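Local coordinates for delta-aminolevulinic acid dehydratase (PDB 3OBK), which catalyses the condensation of two molecules of 5-aminolevulinic acid into the pyrrole porphobilinogen, a common early step in tetrapyrrole biosynthesis, at residues L114-I119 against A169-R174; D184-R189 against K237-D242; M263-P268 against V288-S293. All blocks are in the same frame, centred on the assembly; numbering follows the deposited sequence.

Contact 1: residues L114-I119 against A169-R174; sequences LLPRAI and AITLAR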
loop_
_atom_site.group_PDB
_atom_site.type_symbol
_atom_site.label_atom_id
_atom_site.label_comp_id
_atom_site.label_asym_id
_atom_site.label_seq_id
_atom_site.Cartn_x
_atom_site.Cartn_y
_atom_site.Cartn_z
ATOM N N LEU A 114 29.929 35.522 -20.004
ATOM C CA LEU A 114 30.705 35.173 -18.810
ATOM C C LEU A 114 30.541 33.703 -18.426
ATOM O O LEU A 114 31.527 33.003 -18.238
ATOM C CB LEU A 114 30.360 36.077 -17.625
ATOM C CG LEU A 114 31.046 35.750 -16.293
ATOM C CD1 LEU A 114 32.561 35.904 -16.321
ATOM C CD2 LEU A 114 30.449 36.614 -15.221
ATOM N N LEU A 115 29.320 33.215 -18.319
ATOM C CA LEU A 115 29.163 31.834 -17.855
ATOM C C LEU A 115 29.839 30.827 -18.788
ATOM O O LEU A 115 30.637 30.015 -18.318
ATOM C CB LEU A 115 27.700 31.461 -17.591
ATOM C CG LEU A 115 27.476 30.242 -16.712
ATOM C CD1 LEU A 115 28.272 30.346 -15.409
ATOM C CD2 LEU A 115 25.958 30.094 -16.454
ATOM N N PRO A 116 29.560 30.874 -20.100
ATOM C CA PRO A 116 30.292 29.924 -20.962
ATOM C C PRO A 116 31.803 30.021 -20.853
ATOM O O PRO A 116 32.473 29.016 -20.911
ATOM C CB PRO A 116 29.846 30.318 -22.379
ATOM C CG PRO A 116 28.518 30.834 -22.199
ATOM C CD PRO A 116 28.533 31.587 -20.872
ATOM N N ARG A 117 32.344 31.216 -20.695
ATOM C CA ARG A 117 33.797 31.358 -20.534
ATOM C C ARG A 117 34.263 30.770 -19.196
ATOM O O ARG A 117 35.350 30.207 -19.109
ATOM C CB ARG A 117 34.227 32.825 -20.642
ATOM C CG ARG A 117 34.175 33.380 -22.037
ATOM C CD ARG A 117 34.723 34.822 -22.086
ATOM N NE ARG A 117 33.696 35.827 -21.771
ATOM C CZ ARG A 117 33.693 36.676 -20.736
ATOM N NH1 ARG A 117 32.684 37.526 -20.639
ATOM N NH2 ARG A 117 34.663 36.704 -19.804
ATOM N N ALA A 118 33.452 30.917 -18.158
ATOM C CA ALA A 118 33.780 30.368 -16.853
ATOM C C ALA A 118 33.849 28.857 -16.919
ATOM O O ALA A 118 34.756 28.244 -16.343
ATOM C CB ALA A 118 32.765 30.804 -15.819
ATOM N N ILE A 119 32.895 28.266 -17.630
ATOM C CA ILE A 119 32.867 26.825 -17.819
ATOM C C ILE A 119 34.082 26.347 -18.607
ATOM O O ILE A 119 34.723 25.382 -18.220
ATOM C CB ILE A 119 31.608 26.383 -18.571
ATOM C CG1 ILE A 119 30.365 26.573 -17.708
ATOM C CG2 ILE A 119 31.730 24.929 -19.026
ATOM C CD1 ILE A 119 29.090 26.239 -18.450
ATOM N N ALA A 169 20.367 26.381 -22.730
ATOM C CA ALA A 169 20.889 25.039 -22.396
ATOM C C ALA A 169 21.877 24.517 -23.448
ATOM O O ALA A 169 22.843 23.861 -23.086
ATOM C CB ALA A 169 19.742 23.991 -22.142
ATOM N N ILE A 170 21.641 24.800 -24.730
ATOM C CA ILE A 170 22.554 24.341 -25.777
ATOM C C ILE A 170 23.933 25.060 -25.641
ATOM O O ILE A 170 24.973 24.416 -25.612
ATOM C CB ILE A 170 21.930 24.484 -27.213
ATOM C CG1 ILE A 170 20.917 23.345 -27.477
ATOM C CG2 ILE A 170 22.997 24.430 -28.284
ATOM C CD1 ILE A 170 19.932 23.585 -28.629
ATOM N N THR A 171 23.923 26.372 -25.493
ATOM C CA THR A 171 25.136 27.126 -25.296
ATOM C C THR A 171 25.997 26.613 -24.142
ATOM O O THR A 171 27.222 26.510 -24.270
ATOM C CB THR A 171 24.820 28.618 -25.049
ATOM O OG1 THR A 171 24.030 29.127 -26.134
ATOM C CG2 THR A 171 26.081 29.407 -24.984
ATOM N N LEU A 172 25.367 26.297 -23.016
ATOM C CA LEU A 172 26.078 25.821 -21.820
ATOM C C LEU A 172 26.613 24.400 -21.988
ATOM O O LEU A 172 27.762 24.101 -21.633
ATOM C CB LEU A 172 25.133 25.876 -20.636
ATOM C CG LEU A 172 24.676 27.276 -20.199
ATOM C CD1 LEU A 172 23.724 27.111 -19.027
ATOM C CD2 LEU A 172 25.849 28.192 -19.830
ATOM N N ALA A 173 25.778 23.537 -22.561
ATOM C CA ALA A 173 26.188 22.199 -22.931
ATOM C C ALA A 173 27.395 22.293 -23.859
ATOM O O ALA A 173 28.435 21.659 -23.614
ATOM C CB ALA A 173 25.057 21.463 -23.619
ATOM N N ARG A 174 27.271 23.105 -24.909
ATOM C CA ARG A 174 28.363 23.196 -25.883
ATOM C C ARG A 174 29.644 23.719 -25.229
ATOM O O ARG A 174 30.730 23.318 -25.633
ATOM C CB ARG A 174 27.999 24.071 -27.096
ATOM C CG ARG A 174 27.318 23.354 -28.233
ATOM C CD ARG A 174 26.887 24.382 -29.261
ATOM N NE ARG A 174 26.029 23.865 -30.336
ATOM C CZ ARG A 174 25.233 24.626 -31.107
ATOM N NH1 ARG A 174 25.139 25.948 -30.924
ATOM N NH2 ARG A 174 24.496 24.059 -32.064
#

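Contact 2: residues D184-R189 against K237-D242; sequences DMMDGR and KTYQMD. With PBG (3-[5-(aminomethyl)-4-(carboxymethyl)-1H-pyrrol-3-yl]propanoic acid), chain L.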
loop_
_atom_site.group_PDB
_atom_site.type_symbol
_atom_site.label_atom_id
_atom_site.label_comp_id
_atom_site.label_asym_id
_atom_site.label_seq_id
_atom_site.Cartn_x
_atom_site.Cartn_y
_atom_site.Cartn_z
ATOM N N ASP A 184 13.703 27.491 -13.703
ATOM C CA ASP A 184 12.771 28.490 -14.226
ATOM C C ASP A 184 11.328 28.300 -13.834
ATOM O O ASP A 184 10.594 29.272 -13.766
ATOM C CB ASP A 184 12.809 28.432 -15.750
ATOM C CG ASP A 184 12.657 27.016 -16.267
ATOM O OD1 ASP A 184 13.618 26.232 -16.093
ATOM O OD2 ASP A 184 11.572 26.690 -16.806
ATOM N N MET A 185 10.922 27.041 -13.655
ATOM C CA MET A 185 9.551 26.637 -13.358
ATOM C C MET A 185 8.536 26.969 -14.465
ATOM O O MET A 185 7.323 27.120 -14.216
ATOM C CB MET A 185 9.127 27.149 -11.986
ATOM C CG MET A 185 9.852 26.467 -10.828
ATOM S SD MET A 185 9.516 24.693 -10.630
ATOM C CE MET A 185 7.914 24.733 -9.860
ATOM N N MET A 186 9.012 27.032 -15.706
ATOM C CA MET A 186 8.107 27.080 -16.845
ATOM C C MET A 186 7.557 25.699 -17.007
ATOM O O MET A 186 8.202 24.731 -16.644
ATOM C CB MET A 186 8.824 27.487 -18.120
ATOM C CG MET A 186 9.394 28.904 -18.074
ATOM S SD MET A 186 8.149 30.173 -17.747
ATOM C CE MET A 186 8.252 30.514 -15.975
ATOM N N ASP A 187 6.353 25.598 -17.536
ATOM C CA ASP A 187 5.771 24.319 -17.798
ATOM C C ASP A 187 6.430 23.679 -18.992
ATOM O O ASP A 187 6.637 24.319 -20.006
ATOM C CB ASP A 187 4.282 24.474 -18.046
ATOM C CG ASP A 187 3.526 24.691 -16.778
ATOM O OD1 ASP A 187 4.008 24.212 -15.735
ATOM O OD2 ASP A 187 2.473 25.365 -16.808
ATOM N N GLY A 188 6.779 22.410 -18.860
ATOM C CA GLY A 188 7.246 21.643 -20.012
ATOM C C GLY A 188 8.670 21.880 -20.445
ATOM O O GLY A 188 9.097 21.312 -21.427
ATOM N N ARG A 189 9.439 22.673 -19.710
ATOM C CA ARG A 189 10.803 22.962 -20.172
ATOM C C ARG A 189 11.716 21.737 -20.190
ATOM O O ARG A 189 12.597 21.661 -21.047
ATOM C CB ARG A 189 11.441 24.151 -19.402
ATOM C CG ARG A 189 12.221 23.857 -18.138
ATOM C CD ARG A 189 11.344 23.526 -16.938
ATOM N NE ARG A 189 11.949 24.040 -15.710
ATOM C CZ ARG A 189 11.616 23.668 -14.479
ATOM N NH1 ARG A 189 10.690 22.753 -14.277
ATOM N NH2 ARG A 189 12.247 24.199 -13.432
ATOM N N LYS A 237 5.098 34.357 -8.063
ATOM C CA LYS A 237 4.101 33.408 -7.613
ATOM C C LYS A 237 3.280 32.790 -8.737
ATOM O O LYS A 237 2.639 31.774 -8.525
ATOM C CB LYS A 237 3.189 34.058 -6.584
ATOM C CG LYS A 237 3.912 34.443 -5.332
ATOM C CD LYS A 237 2.979 35.124 -4.354
ATOM C CE LYS A 237 3.755 35.679 -3.149
ATOM N NZ LYS A 237 2.785 36.254 -2.233
ATOM N N THR A 238 3.323 33.393 -9.924
ATOM C CA THR A 238 2.694 32.827 -11.108
ATOM C C THR A 238 3.516 31.679 -11.738
ATOM O O THR A 238 3.125 31.146 -12.781
ATOM C CB THR A 238 2.438 33.938 -12.195
ATOM O OG1 THR A 238 3.663 34.639 -12.476
ATOM C CG2 THR A 238 1.368 34.927 -11.740
ATOM N N TYR A 239 4.656 31.316 -11.135
ATOM C CA TYR A 239 5.449 30.200 -11.614
ATOM C C TYR A 239 6.165 29.362 -10.546
ATOM O O TYR A 239 6.115 28.134 -10.622
ATOM C CB TYR A 239 6.442 30.614 -12.721
ATOM C CG TYR A 239 7.428 31.746 -12.502
ATOM C CD1 TYR A 239 7.083 33.061 -12.784
ATOM C CD2 TYR A 239 8.737 31.495 -12.146
ATOM C CE1 TYR A 239 7.994 34.108 -12.648
ATOM C CE2 TYR A 239 9.673 32.548 -12.018
ATOM C CZ TYR A 239 9.284 33.856 -12.278
ATOM O OH TYR A 239 10.186 34.905 -12.173
ATOM N N GLN A 240 6.844 29.987 -9.587
ATOM C CA GLN A 240 7.281 29.236 -8.416
ATOM C C GLN A 240 6.043 28.808 -7.609
ATOM O O GLN A 240 4.982 29.415 -7.701
ATOM C CB GLN A 240 8.274 30.027 -7.599
ATOM C CG GLN A 240 9.599 30.291 -8.373
ATOM C CD GLN A 240 10.563 31.237 -7.650
ATOM O OE1 GLN A 240 10.260 31.787 -6.587
ATOM N NE2 GLN A 240 11.731 31.446 -8.252
ATOM N N MET A 241 6.187 27.738 -6.851
ATOM C CA MET A 241 5.071 27.094 -6.149
ATOM C C MET A 241 4.683 27.749 -4.826
ATOM O O MET A 241 5.509 28.300 -4.102
ATOM C CB MET A 241 5.429 25.629 -5.866
ATOM C CG MET A 241 5.453 24.768 -7.120
ATOM S SD MET A 241 5.937 23.051 -6.866
ATOM C CE MET A 241 4.949 22.705 -5.417
ATOM N N ASP A 242 3.414 27.655 -4.511
ATOM C CA ASP A 242 2.895 28.082 -3.226
ATOM C C ASP A 242 3.455 27.175 -2.147
ATOM O O ASP A 242 3.271 25.966 -2.205
ATOM C CB ASP A 242 1.368 27.931 -3.250
ATOM C CG ASP A 242 0.669 28.628 -2.074
ATOM O OD1 ASP A 242 1.356 28.984 -1.094
ATOM O OD2 ASP A 242 -0.579 28.818 -2.157
HETATM C CHA PBG L . 17.217 31.657 -10.501
HETATM C C1A PBG L . 17.765 31.118 -9.221
HETATM C C2A PBG L . 17.453 31.557 -7.937
HETATM C C3A PBG L . 18.192 30.768 -7.075
HETATM C C4A PBG L . 18.852 29.827 -7.843
HETATM N NA PBG L . 18.604 30.075 -9.137
HETATM C C5A PBG L . 16.639 32.760 -7.524
HETATM C C6A PBG L . 15.195 32.704 -7.777
HETATM O O1A PBG L . 14.799 31.860 -8.624
HETATM O O2A PBG L . 14.430 33.529 -7.228
HETATM C C7A PBG L . 18.245 30.924 -5.605
HETATM C C8A PBG L . 19.314 30.185 -4.890
HETATM C C9A PBG L . 19.588 30.547 -3.490
HETATM O O3A PBG L . 20.695 30.262 -3.041
HETATM O O4A PBG L . 18.902 31.352 -2.842
HETATM N N1 PBG L . 16.393 30.804 -11.294
#

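Contact 3: residues M263-P268 against V288-S293; sequences MLMVKP and VAYHVS. With PBG (3-[5-(aminomethyl)-4-(carboxymethyl)-1H-pyrrol-3-yl]propanoic acid), chain L.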
loop_
_atom_site.group_PDB
_atom_site.type_symbol
_atom_site.label_atom_id
_atom_site.label_comp_id
_atom_site.label_asym_id
_atom_site.label_seq_id
_atom_site.Cartn_x
_atom_site.Cartn_y
_atom_site.Cartn_z
ATOM N N MET A 263 17.790 13.926 -12.588
ATOM C CA MET A 263 17.673 14.164 -11.135
ATOM C C MET A 263 16.617 15.206 -10.866
ATOM O O MET A 263 16.359 16.067 -11.717
ATOM C CB MET A 263 18.987 14.654 -10.534
ATOM C CG MET A 263 20.192 13.728 -10.795
ATOM S SD MET A 263 21.728 14.265 -10.000
ATOM C CE MET A 263 22.886 13.319 -10.998
ATOM N N LEU A 264 16.024 15.127 -9.672
ATOM C CA LEU A 264 15.026 16.070 -9.213
ATOM C C LEU A 264 15.497 16.831 -7.984
ATOM O O LEU A 264 16.030 16.248 -7.040
ATOM C CB LEU A 264 13.753 15.344 -8.898
ATOM C CG LEU A 264 13.199 14.517 -10.062
ATOM C CD1 LEU A 264 12.012 13.685 -9.556
ATOM C CD2 LEU A 264 12.836 15.361 -11.285
ATOM N N MET A 265 15.321 18.144 -8.035
ATOM C CA MET A 265 15.747 19.073 -7.012
ATOM C C MET A 265 14.529 19.628 -6.288
ATOM O O MET A 265 13.522 19.982 -6.927
ATOM C CB MET A 265 16.506 20.206 -7.677
ATOM C CG MET A 265 16.809 21.450 -6.803
ATOM S SD MET A 265 18.288 21.338 -5.794
ATOM C CE MET A 265 19.591 21.401 -7.030
ATOM N N VAL A 266 14.594 19.669 -4.961
ATOM C CA VAL A 266 13.606 20.389 -4.153
ATOM C C VAL A 266 14.321 21.559 -3.552
ATOM O O VAL A 266 15.430 21.407 -3.026
ATOM C CB VAL A 266 13.064 19.554 -2.981
ATOM C CG1 VAL A 266 12.131 20.433 -2.051
ATOM C CG2 VAL A 266 12.368 18.319 -3.503
ATOM N N LYS A 267 13.673 22.712 -3.598
ATOM C CA LYS A 267 14.273 23.945 -3.172
ATOM C C LYS A 267 13.181 24.858 -2.770
ATOM O O LYS A 267 12.183 24.945 -3.479
ATOM C CB LYS A 267 14.970 24.552 -4.351
ATOM C CG LYS A 267 15.602 25.932 -4.166
ATOM C CD LYS A 267 16.246 26.218 -5.490
ATOM C CE LYS A 267 16.532 27.643 -5.797
ATOM N NZ LYS A 267 16.695 27.736 -7.301
ATOM N N PRO A 268 13.348 25.567 -1.647
ATOM C CA PRO A 268 14.465 25.556 -0.695
ATOM C C PRO A 268 14.642 24.265 0.100
ATOM O O PRO A 268 14.077 23.254 -0.246
ATOM C CB PRO A 268 14.148 26.737 0.231
ATOM C CG PRO A 268 13.240 27.622 -0.592
ATOM C CD PRO A 268 12.443 26.700 -1.423
ATOM N N VAL A 288 18.034 15.785 -5.132
ATOM C CA VAL A 288 18.941 16.830 -4.712
ATOM C C VAL A 288 18.130 17.836 -3.960
ATOM O O VAL A 288 16.973 18.059 -4.264
ATOM C CB VAL A 288 19.658 17.511 -5.938
ATOM C CG1 VAL A 288 20.807 18.338 -5.489
ATOM C CG2 VAL A 288 20.153 16.461 -6.918
ATOM N N ALA A 289 18.731 18.418 -2.939
ATOM C CA ALA A 289 18.105 19.480 -2.150
ATOM C C ALA A 289 19.023 20.712 -2.177
ATOM O O ALA A 289 20.221 20.570 -2.311
ATOM C CB ALA A 289 17.863 19.002 -0.760
ATOM N N TYR A 290 18.457 21.912 -2.086
ATOM C CA TYR A 290 19.240 23.140 -2.114
ATOM C C TYR A 290 19.090 23.865 -0.777
ATOM O O TYR A 290 18.003 24.324 -0.419
ATOM C CB TYR A 290 18.764 24.041 -3.235
ATOM C CG TYR A 290 19.795 25.003 -3.784
ATOM C CD1 TYR A 290 20.475 25.903 -2.973
ATOM C CD2 TYR A 290 20.053 25.047 -5.147
ATOM C CE1 TYR A 290 21.415 26.822 -3.524
ATOM C CE2 TYR A 290 20.983 25.929 -5.693
ATOM C CZ TYR A 290 21.652 26.811 -4.893
ATOM O OH TYR A 290 22.546 27.662 -5.509
ATOM N N HIS A 291 20.207 23.943 -0.055
ATOM C CA HIS A 291 20.349 24.750 1.136
ATOM C C HIS A 291 20.624 26.188 0.679
ATOM O O HIS A 291 21.780 26.528 0.379
ATOM C CB HIS A 291 21.509 24.201 1.959
ATOM C CG HIS A 291 21.591 24.733 3.354
ATOM N ND1 HIS A 291 22.793 25.052 3.950
ATOM C CD2 HIS A 291 20.632 24.985 4.273
ATOM C CE1 HIS A 291 22.567 25.468 5.186
ATOM N NE2 HIS A 291 21.264 25.433 5.410
ATOM N N VAL A 292 19.576 27.008 0.611
ATOM C CA VAL A 292 19.623 28.241 -0.154
ATOM C C VAL A 292 20.225 29.411 0.610
ATOM O O VAL A 292 20.355 29.378 1.832
ATOM C CB VAL A 292 18.232 28.670 -0.637
ATOM C CG1 VAL A 292 17.551 27.541 -1.377
ATOM C CG2 VAL A 292 17.381 29.183 0.518
ATOM N N SER A 293 20.565 30.463 -0.141
ATOM C CA SER A 293 21.276 31.614 0.376
ATOM C C SER A 293 20.698 32.127 1.684
ATOM O O SER A 293 21.417 32.459 2.604
ATOM C CB SER A 293 21.222 32.722 -0.662
ATOM O OG SER A 293 19.886 33.150 -0.904
HETATM C CHA PBG L . 17.217 31.657 -10.501
HETATM C C1A PBG L . 17.765 31.118 -9.221
HETATM C C2A PBG L . 17.453 31.557 -7.937
HETATM C C3A PBG L . 18.192 30.768 -7.075
HETATM C C4A PBG L . 18.852 29.827 -7.843
HETATM N NA PBG L . 18.604 30.075 -9.137
HETATM C C5A PBG L . 16.639 32.760 -7.524
HETATM C C6A PBG L . 15.195 32.704 -7.777
HETATM O O1A PBG L . 14.799 31.860 -8.624
HETATM O O2A PBG L . 14.430 33.529 -7.228
HETATM C C7A PBG L . 18.245 30.924 -5.605
HETATM C C8A PBG L . 19.314 30.185 -4.890
HETATM C C9A PBG L . 19.588 30.547 -3.490
HETATM O O3A PBG L . 20.695 30.262 -3.041
HETATM O O4A PBG L . 18.902 31.352 -2.842
HETATM N N1 PBG L . 16.393 30.804 -11.294
#

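Contact 1: residues L114-I119 against A169-R174
Leu-172 carries this contact with one methyl, CD2, which sits among three side chains of helix 114-125. Leu-115 CD2 lies 3.9 Å from Leu-172 CD2, a methyl-to-methyl approach at a slant. The CD1 methyl of Ile-119, reaching across at about a right angle, stops 4.0 Å from the same Leu-172 CD2. Pro-116 adds its ring corner more loosely, CG being 4.4 Å from Leu-172 CD2. That same Pro-116 CG is 4.0 Å from Thr-171 CG2, so the proline ring bears on two successive residues. The CB of Leu-172 is not aimed at the opposite helix; with chi1 at -66°, CG stands beside the backbone N and the branch that follows brings CD2 over to the partner side.

The segments are pieces of two helices on the outside of the TIM barrel, 114-125 and 158-175, which follow the adjacent parallel strands 89-95 and 130-135. Their axes run the same way, 23° apart, with a closest approach of 9.4 Å. Beneath them strand 130-135 provides the floor: Ala-133 and Val-135 touch Leu-172, and Leu-131 touches Ile-119. The rotation that turns Thr-171 OG1 back to the carbonyl O of Lys-167, with Tyr-109 O as a further partner, also sets its methyl toward Pro-116. Beyond Leu-115 comes Tyr-140, while helix 72-84 covers Ala-118 through Met-72 and Leu-75.

Contact 2: residues D184-R189 against K237-D242
The phenol oxygen of Tyr-239 is gripped by two groups, His-145 ND1 and the backbone N of Asp-146, which fix the far end of a ring that packs against loop 184-189. On the near end, Asp-184 O approaches Tyr-239 CD2 obliquely at 3.3 Å. Met-185 CB comes to the ring edge near its plane, and it also meets the backbone, with Tyr-239 O 3.5 Å from Met-185 CB. The Met-186 methyl bears on the root of the ring, CE to Tyr-239 CB being 3.7 Å, and two bends in the methionine chain bring it there from a CB that points away. Further along, Met-185 CE rests 3.7 Å from Met-241 CG, the two side chains crossing nearly at right angles.

Behind these residues, Asp-184 ties its own loop together. Asp-184 OD2 closes an Asx turn by accepting from Met-186 N at 2.8 Å, from above the carboxylate plane. Arg-189 NE reaches Asp-184 OD1 on its syn side at 2.8 Å, 33° out of the carboxylate plane, and that oxygen lies in the plane of the guanidinium; Arg-189 NH2 is held by Tyr-210 O. In a neighbouring subunit, Arg-24 packs on Met-186 and Tyr-239, and its backbone N bonds Asp-187 OD2.

Next to Tyr-239, Gln-240 sends an extended chain into the pocket, Gln-240 NE2 lying 3.1 Å from porphobilinogen O1A. The Asp-184 to Arg-189 pair is probably ionised and thus largely self-compensating in this buried setting, while the bonds at Tyr-239 OH link the packing to Asp-146, whose OD2 binds the product directly.

Contact 3: residues M263-P268 against V288-S293
Lys-267 runs beside Tyr-290, both side chains pointing the same way at the end of two neighbouring parallel strands of the TIM barrel. These strands, 263-267 and 287-291, belong to one beta-alpha-beta unit connected through helix 273-282. Lys-267 CB starts next to Tyr-290 CB. With chi1 at 176°, Lys-267 CG is placed 3.8 Å from Tyr-290 CB, and Val-292 CG1 is equally near to that CG. CD passes Tyr-290 CD2 obliquely, and CE meets C7A and C3A of porphobilinogen. The tip arrives over a face of the pyrrole, off centre toward C4A, where Lys-267 NZ stands 3.1 Å from C4A of porphobilinogen. Lys-213 NZ is close by, consistent with the lysine pair known from active sites of this family.

Backbone bonds set this register: Val-288 N donates to Leu-264 O at 2.8 Å, Val-266 N to Val-288 O at 3.0 Å, and Tyr-290 N to Val-266 O. Deeper in the barrel, Met-265 folds back so that CE meets Val-288 CG1 at 3.6 Å, while its sulfur lies at the edge of the Tyr-290 ring, a Met-aromatic contact. Tyr-290 OH is bonded to Tyr-332 OH. After the cis peptide between Lys-267 and Pro-268, the proline ring abuts Val-292 CG1. One product carboxylate is grasped just beyond: Ser-293 N reaches O3A at 2.9 Å, and Ser-293 OG donates to O4A at 2.8 Å.

Overall arrangement
The three contacts follow one another along the chain and sample different layers of the same barrel. Contact 3 lies in the strand wall, its centre about 4 Å from the chain centre; contact 2 links loops, and contact 1 lies in the outer helices. Contacts 2 and 3 both reach porphobilinogen, from centres about 15 Å apart: Gln-240 approaches one carboxylate, while Ser-293 binds the other and Lys-267 meets the pyrrole. Between the atoms of these two contacts the nearest approach is about 6 Å. Contact 1 touches neither, its nearest atoms being about 8 Å from contact 2 and about 12 Å from contact 3, and its Leu-115 side chain stays about 10 Å from the product.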